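Local coordinates for protein alginate lyase (Aplysia kurodai, PDB 5GMT) that probably cleaves alginate as a family 14 polysaccharide lyase, with a specificity for polymannuronate, at residues F106-N120 with S236-G250. Numbering follows the deposited sequence.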
loop_
_atom_site.group_PDB
_atom_site.type_symbol
_atom_site.label_atom_id
_atom_site.label_comp_id
_atom_site.label_asym_id
_atom_site.label_seq_id
_atom_site.Cartn_x
_atom_site.Cartn_y
_atom_site.Cartn_z
ATOM N N PHE A 106 11.874 4.194 -12.288
ATOM C CA PHE A 106 11.030 4.614 -11.155
ATOM C C PHE A 106 10.509 6.041 -11.298
ATOM O O PHE A 106 9.602 6.451 -10.566
ATOM C CB PHE A 106 11.793 4.480 -9.831
ATOM C CG PHE A 106 12.075 3.052 -9.435
ATOM C CD1 PHE A 106 11.085 2.276 -8.854
ATOM C CD2 PHE A 106 13.330 2.486 -9.652
ATOM C CE1 PHE A 106 11.340 0.967 -8.486
ATOM C CE2 PHE A 106 13.591 1.174 -9.287
ATOM C CZ PHE A 106 12.599 0.410 -8.709
ATOM N N GLY A 107 11.067 6.791 -12.246
ATOM C CA GLY A 107 10.665 8.177 -12.446
ATOM C C GLY A 107 10.840 8.975 -11.160
ATOM O O GLY A 107 11.905 8.945 -10.539
ATOM N N ILE A 108 9.782 9.663 -10.733
ATOM C CA ILE A 108 9.831 10.364 -9.458
ATOM C C ILE A 108 8.732 9.875 -8.524
ATOM O O ILE A 108 8.244 10.628 -7.682
ATOM C CB ILE A 108 9.722 11.892 -9.643
ATOM C CG1 ILE A 108 8.452 12.263 -10.405
ATOM C CG2 ILE A 108 10.946 12.415 -10.388
ATOM C CD1 ILE A 108 8.180 13.762 -10.447
ATOM N N GLY A 109 8.345 8.610 -8.681
ATOM C CA GLY A 109 7.492 7.977 -7.699
ATOM C C GLY A 109 6.144 7.446 -8.129
ATOM O O GLY A 109 5.579 7.831 -9.150
ATOM N N GLY A 110 5.615 6.559 -7.302
ATOM C CA GLY A 110 4.302 5.995 -7.537
ATOM C C GLY A 110 3.859 5.131 -6.369
ATOM O O GLY A 110 4.577 4.987 -5.383
ATOM N N LYS A 111 2.678 4.533 -6.509
ATOM C CA LYS A 111 2.006 3.872 -5.388
ATOM C C LYS A 111 2.238 2.374 -5.341
ATOM O O LYS A 111 2.426 1.745 -6.379
ATOM C CB LYS A 111 0.502 4.144 -5.457
ATOM C CG LYS A 111 0.030 5.363 -4.646
ATOM C CD LYS A 111 0.703 6.632 -5.107
ATOM C CE LYS A 111 0.108 7.872 -4.445
ATOM N NZ LYS A 111 0.874 9.099 -4.847
ATOM N N LEU A 112 2.216 1.823 -4.127
ATOM C CA LEU A 112 2.221 0.373 -3.891
ATOM C C LEU A 112 1.185 0.035 -2.823
ATOM O O LEU A 112 0.843 0.891 -1.992
ATOM C CB LEU A 112 3.612 -0.098 -3.449
ATOM C CG LEU A 112 4.731 -0.038 -4.484
ATOM C CD1 LEU A 112 6.069 -0.251 -3.764
ATOM C CD2 LEU A 112 4.540 -1.096 -5.591
ATOM N N PRO A 113 0.686 -1.212 -2.820
ATOM C CA PRO A 113 -0.340 -1.624 -1.850
ATOM C C PRO A 113 0.077 -1.485 -0.388
ATOM O O PRO A 113 1.234 -1.744 -0.054
ATOM C CB PRO A 113 -0.560 -3.109 -2.187
ATOM C CG PRO A 113 -0.230 -3.205 -3.632
ATOM C CD PRO A 113 0.944 -2.266 -3.819
ATOM N N GLY A 114 -0.880 -1.112 0.465
ATOM C CA GLY A 114 -0.679 -1.034 1.899
ATOM C C GLY A 114 -2.000 -1.291 2.604
ATOM O O GLY A 114 -2.988 -1.607 1.956
ATOM N N LEU A 115 -2.023 -1.170 3.929
ATOM C CA LEU A 115 -3.266 -1.379 4.678
ATOM C C LEU A 115 -4.093 -0.085 4.751
ATOM O O LEU A 115 -3.581 1.003 4.486
ATOM C CB LEU A 115 -2.954 -1.890 6.088
ATOM C CG LEU A 115 -2.324 -3.291 6.131
ATOM C CD1 LEU A 115 -1.839 -3.646 7.539
ATOM C CD2 LEU A 115 -3.331 -4.323 5.628
ATOM N N PHE A 116 -5.364 -0.220 5.135
ATOM C CA PHE A 116 -6.255 0.920 5.363
ATOM C C PHE A 116 -7.283 0.560 6.433
ATOM O O PHE A 116 -7.436 -0.609 6.783
ATOM C CB PHE A 116 -6.971 1.326 4.062
ATOM C CG PHE A 116 -8.157 0.469 3.740
ATOM C CD1 PHE A 116 -7.981 -0.817 3.262
ATOM C CD2 PHE A 116 -9.456 0.950 3.912
ATOM C CE1 PHE A 116 -9.080 -1.631 2.975
ATOM C CE2 PHE A 116 -10.553 0.152 3.621
ATOM C CZ PHE A 116 -10.366 -1.138 3.144
ATOM N N GLY A 117 -7.974 1.563 6.963
ATOM C CA GLY A 117 -9.043 1.313 7.908
ATOM C C GLY A 117 -9.881 2.555 8.147
ATOM O O GLY A 117 -9.782 3.543 7.416
ATOM N N GLY A 118 -10.715 2.496 9.174
ATOM C CA GLY A 118 -11.593 3.602 9.497
ATOM C C GLY A 118 -12.972 3.067 9.808
ATOM O O GLY A 118 -13.109 2.043 10.478
ATOM N N GLU A 119 -13.986 3.765 9.310
ATOM C CA GLU A 119 -15.375 3.350 9.469
ATOM C C GLU A 119 -15.665 1.984 8.824
ATOM O O GLU A 119 -14.895 1.486 8.001
ATOM C CB GLU A 119 -16.302 4.419 8.882
ATOM C CG GLU A 119 -16.218 5.781 9.587
ATOM C CD GLU A 119 -17.063 6.848 8.910
ATOM O OE1 GLU A 119 -17.130 7.983 9.438
ATOM O OE2 GLU A 119 -17.654 6.556 7.844
ATOM N N ASN A 120 -16.782 1.372 9.200
ATOM C CA ASN A 120 -17.100 0.048 8.681
ATOM C C ASN A 120 -17.587 0.081 7.227
ATOM O O ASN A 120 -17.591 -0.941 6.538
ATOM C CB ASN A 120 -18.147 -0.638 9.561
ATOM C CG ASN A 120 -18.291 -2.113 9.238
ATOM O OD1 ASN A 120 -17.305 -2.803 9.009
ATOM N ND2 ASN A 120 -19.524 -2.589 9.185
ATOM N N SER A 236 -14.575 3.483 17.024
ATOM C CA SER A 236 -15.300 2.647 16.093
ATOM C C SER A 236 -14.462 2.365 14.848
ATOM O O SER A 236 -14.856 1.531 14.032
ATOM C CB SER A 236 -16.624 3.298 15.689
ATOM O OG SER A 236 -16.386 4.552 15.066
ATOM N N HIS A 237 -13.332 3.069 14.704
ATOM C CA HIS A 237 -12.413 2.850 13.569
ATOM C C HIS A 237 -11.476 1.673 13.827
ATOM O O HIS A 237 -10.902 1.546 14.918
ATOM C CB HIS A 237 -11.562 4.097 13.285
ATOM C CG HIS A 237 -12.340 5.256 12.750
ATOM N ND1 HIS A 237 -11.736 6.409 12.292
ATOM C CD2 HIS A 237 -13.673 5.445 12.604
ATOM C CE1 HIS A 237 -12.662 7.254 11.881
ATOM N NE2 HIS A 237 -13.846 6.701 12.068
ATOM N N HIS A 238 -11.305 0.823 12.814
ATOM C CA HIS A 238 -10.393 -0.315 12.903
ATOM C C HIS A 238 -9.725 -0.570 11.556
ATOM O O HIS A 238 -10.064 0.059 10.561
ATOM C CB HIS A 238 -11.138 -1.571 13.362
ATOM C CG HIS A 238 -11.869 -1.390 14.658
ATOM N ND1 HIS A 238 -11.232 -1.421 15.882
ATOM C CD2 HIS A 238 -13.179 -1.162 14.918
ATOM C CE1 HIS A 238 -12.123 -1.229 16.841
ATOM N NE2 HIS A 238 -13.311 -1.072 16.282
ATOM N N LEU A 239 -8.763 -1.484 11.530
ATOM C CA LEU A 239 -8.135 -1.861 10.265
ATOM C C LEU A 239 -9.121 -2.706 9.480
ATOM O O LEU A 239 -9.799 -3.554 10.060
ATOM C CB LEU A 239 -6.833 -2.620 10.514
ATOM C CG LEU A 239 -5.667 -1.721 10.914
ATOM C CD1 LEU A 239 -4.671 -2.488 11.783
ATOM C CD2 LEU A 239 -4.992 -1.171 9.659
ATOM N N ARG A 240 -9.208 -2.474 8.170
ATOM C CA ARG A 240 -10.225 -3.137 7.356
ATOM C C ARG A 240 -9.644 -4.098 6.324
ATOM O O ARG A 240 -10.313 -5.042 5.906
ATOM C CB ARG A 240 -11.088 -2.089 6.646
ATOM C CG ARG A 240 -11.825 -1.127 7.597
ATOM C CD ARG A 240 -12.823 -1.878 8.486
ATOM N NE ARG A 240 -13.454 -0.977 9.450
ATOM C CZ ARG A 240 -14.069 -1.376 10.559
ATOM N NH1 ARG A 240 -14.162 -2.673 10.840
ATOM N NH2 ARG A 240 -14.578 -0.476 11.391
ATOM N N GLY A 241 -8.403 -3.870 5.904
ATOM C CA GLY A 241 -7.835 -4.729 4.885
ATOM C C GLY A 241 -6.790 -4.049 4.034
ATOM O O GLY A 241 -6.139 -3.116 4.484
ATOM N N MET A 242 -6.659 -4.512 2.791
ATOM C CA MET A 242 -5.609 -4.037 1.896
ATOM C C MET A 242 -6.136 -3.028 0.888
ATOM O O MET A 242 -7.150 -3.272 0.222
ATOM C CB MET A 242 -4.966 -5.196 1.133
ATOM C CG MET A 242 -3.887 -4.716 0.146
ATOM S SD MET A 242 -3.160 -6.012 -0.880
ATOM C CE MET A 242 -4.607 -6.662 -1.702
ATOM N N PHE A 243 -5.437 -1.901 0.791
ATOM C CA PHE A 243 -5.680 -0.895 -0.242
ATOM C C PHE A 243 -4.708 -1.204 -1.369
ATOM O O PHE A 243 -3.557 -0.801 -1.311
ATOM C CB PHE A 243 -5.517 0.516 0.365
ATOM C CG PHE A 243 -5.778 1.669 -0.583
ATOM C CD1 PHE A 243 -6.368 1.480 -1.819
ATOM C CD2 PHE A 243 -5.574 2.976 -0.142
ATOM C CE1 PHE A 243 -6.621 2.571 -2.660
ATOM C CE2 PHE A 243 -5.853 4.070 -0.963
ATOM C CZ PHE A 243 -6.370 3.871 -2.209
ATOM N N PHE A 244 -5.156 -1.987 -2.352
ATOM C CA PHE A 244 -4.309 -2.252 -3.514
ATOM C C PHE A 244 -4.325 -1.012 -4.379
ATOM O O PHE A 244 -5.380 -0.568 -4.825
ATOM C CB PHE A 244 -4.761 -3.477 -4.316
ATOM C CG PHE A 244 -3.792 -3.859 -5.414
ATOM C CD1 PHE A 244 -2.783 -4.782 -5.173
ATOM C CD2 PHE A 244 -3.876 -3.274 -6.671
ATOM C CE1 PHE A 244 -1.875 -5.131 -6.176
ATOM C CE2 PHE A 244 -2.965 -3.624 -7.681
ATOM C CZ PHE A 244 -1.972 -4.548 -7.422
ATOM N N SER A 245 -3.148 -0.450 -4.616
ATOM C CA SER A 245 -3.056 0.830 -5.300
ATOM C C SER A 245 -1.692 0.911 -5.959
ATOM O O SER A 245 -0.692 0.817 -5.276
ATOM C CB SER A 245 -3.247 1.968 -4.296
ATOM O OG SER A 245 -3.243 3.231 -4.918
ATOM N N THR A 246 -1.641 1.061 -7.278
ATOM C CA THR A 246 -0.348 1.225 -7.933
ATOM C C THR A 246 -0.514 1.942 -9.281
ATOM O O THR A 246 -1.360 1.590 -10.120
ATOM C CB THR A 246 0.384 -0.153 -8.099
ATOM O OG1 THR A 246 1.755 0.057 -8.469
ATOM C CG2 THR A 246 -0.312 -1.052 -9.130
ATOM N N PHE A 247 0.289 2.987 -9.433
ATOM C CA PHE A 247 0.287 3.872 -10.583
ATOM C C PHE A 247 1.425 4.851 -10.342
ATOM O O PHE A 247 1.871 5.003 -9.203
ATOM C CB PHE A 247 -1.049 4.607 -10.736
ATOM C CG PHE A 247 -1.475 5.362 -9.507
ATOM C CD1 PHE A 247 -2.332 4.779 -8.580
ATOM C CD2 PHE A 247 -1.022 6.653 -9.280
ATOM C CE1 PHE A 247 -2.730 5.477 -7.444
ATOM C CE2 PHE A 247 -1.417 7.354 -8.162
ATOM C CZ PHE A 247 -2.277 6.767 -7.241
ATOM N N PHE A 248 1.906 5.492 -11.402
ATOM C CA PHE A 248 2.917 6.536 -11.257
ATOM C C PHE A 248 2.249 7.845 -10.837
ATOM O O PHE A 248 1.159 8.179 -11.316
ATOM C CB PHE A 248 3.694 6.729 -12.571
ATOM C CG PHE A 248 4.758 5.695 -12.802
ATOM C CD1 PHE A 248 4.416 4.388 -13.135
ATOM C CD2 PHE A 248 6.101 6.030 -12.695
ATOM C CE1 PHE A 248 5.399 3.428 -13.346
ATOM C CE2 PHE A 248 7.086 5.081 -12.905
ATOM C CZ PHE A 248 6.733 3.774 -13.228
ATOM N N GLY A 249 2.892 8.580 -9.931
ATOM C CA GLY A 249 2.391 9.887 -9.545
ATOM C C GLY A 249 1.848 9.941 -8.129
ATOM O O GLY A 249 1.802 8.914 -7.444
ATOM N N GLY A 250 1.467 11.135 -7.672
ATOM C CA GLY A 250 1.633 12.367 -8.426
ATOM C C GLY A 250 0.507 12.660 -9.397
ATOM O O GLY A 250 -0.139 11.748 -9.913
HETATM O O HOH W 1 -15.768 8.738 11.332
HETATM O O HOH W 2 -17.230 1.600 12.301
#
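Arg240 reaches across to the end of strand 110-118 and grips Gly118 O side-on with two nitrogens, NE at 3.2 Å and NH2 at 3.1 Å. NH2 comes in the carbonyl plane, whereas NE stands above it, 51° out; His238 N is a third donor to the same oxygen. Asn120 CA covers one guanidinium face, and NH1 is hydrogen-bonded to Ser88 O. Nearer the backbone, Arg240 CB sits over the face of the Phe116 ring, 4.1 Å from its centroid. Shortened to an alanine here, the side chain would lose both its donors to Gly118 O, which would probably be left with His238 N alone among the donors described, and Ser88 O would probably lose its guanidinium partner. His237 lays its ring against Gly118 CA, and a water joins its NE2 to Glu119 OE1.

Arg240 and Gly241 both face Phe116, a classic beta bulge: Arg240 N donates to Phe116 O, and Phe116 N to Gly241 O. The bulge lies between antiparallel central strands of a curved sheet in the concanavalin-like beta-sandwich of this family, flanked by strand 76-81 beside 238-247 and strand 136-143 beside 110-118. On the side packed against the second sheet, Pro113 CG meets Phe244 CD1 at 3.4 Å, with Phe265 beyond.

Toward the other end, Lys111 CB lies over the face of the Phe247 ring, and its CG and CD pass close to CZ; a bend at chi2 (59°) precedes an extended tail that carries NZ to a lone pair of Gly249 O, 2.8 Å away. Thr246 OG1 donates to Lys111 O at 2.8 Å and is also hydrogen-bonded to Tyr63 OH, while Arg140 from strand 136-143 holds Ser245 OG.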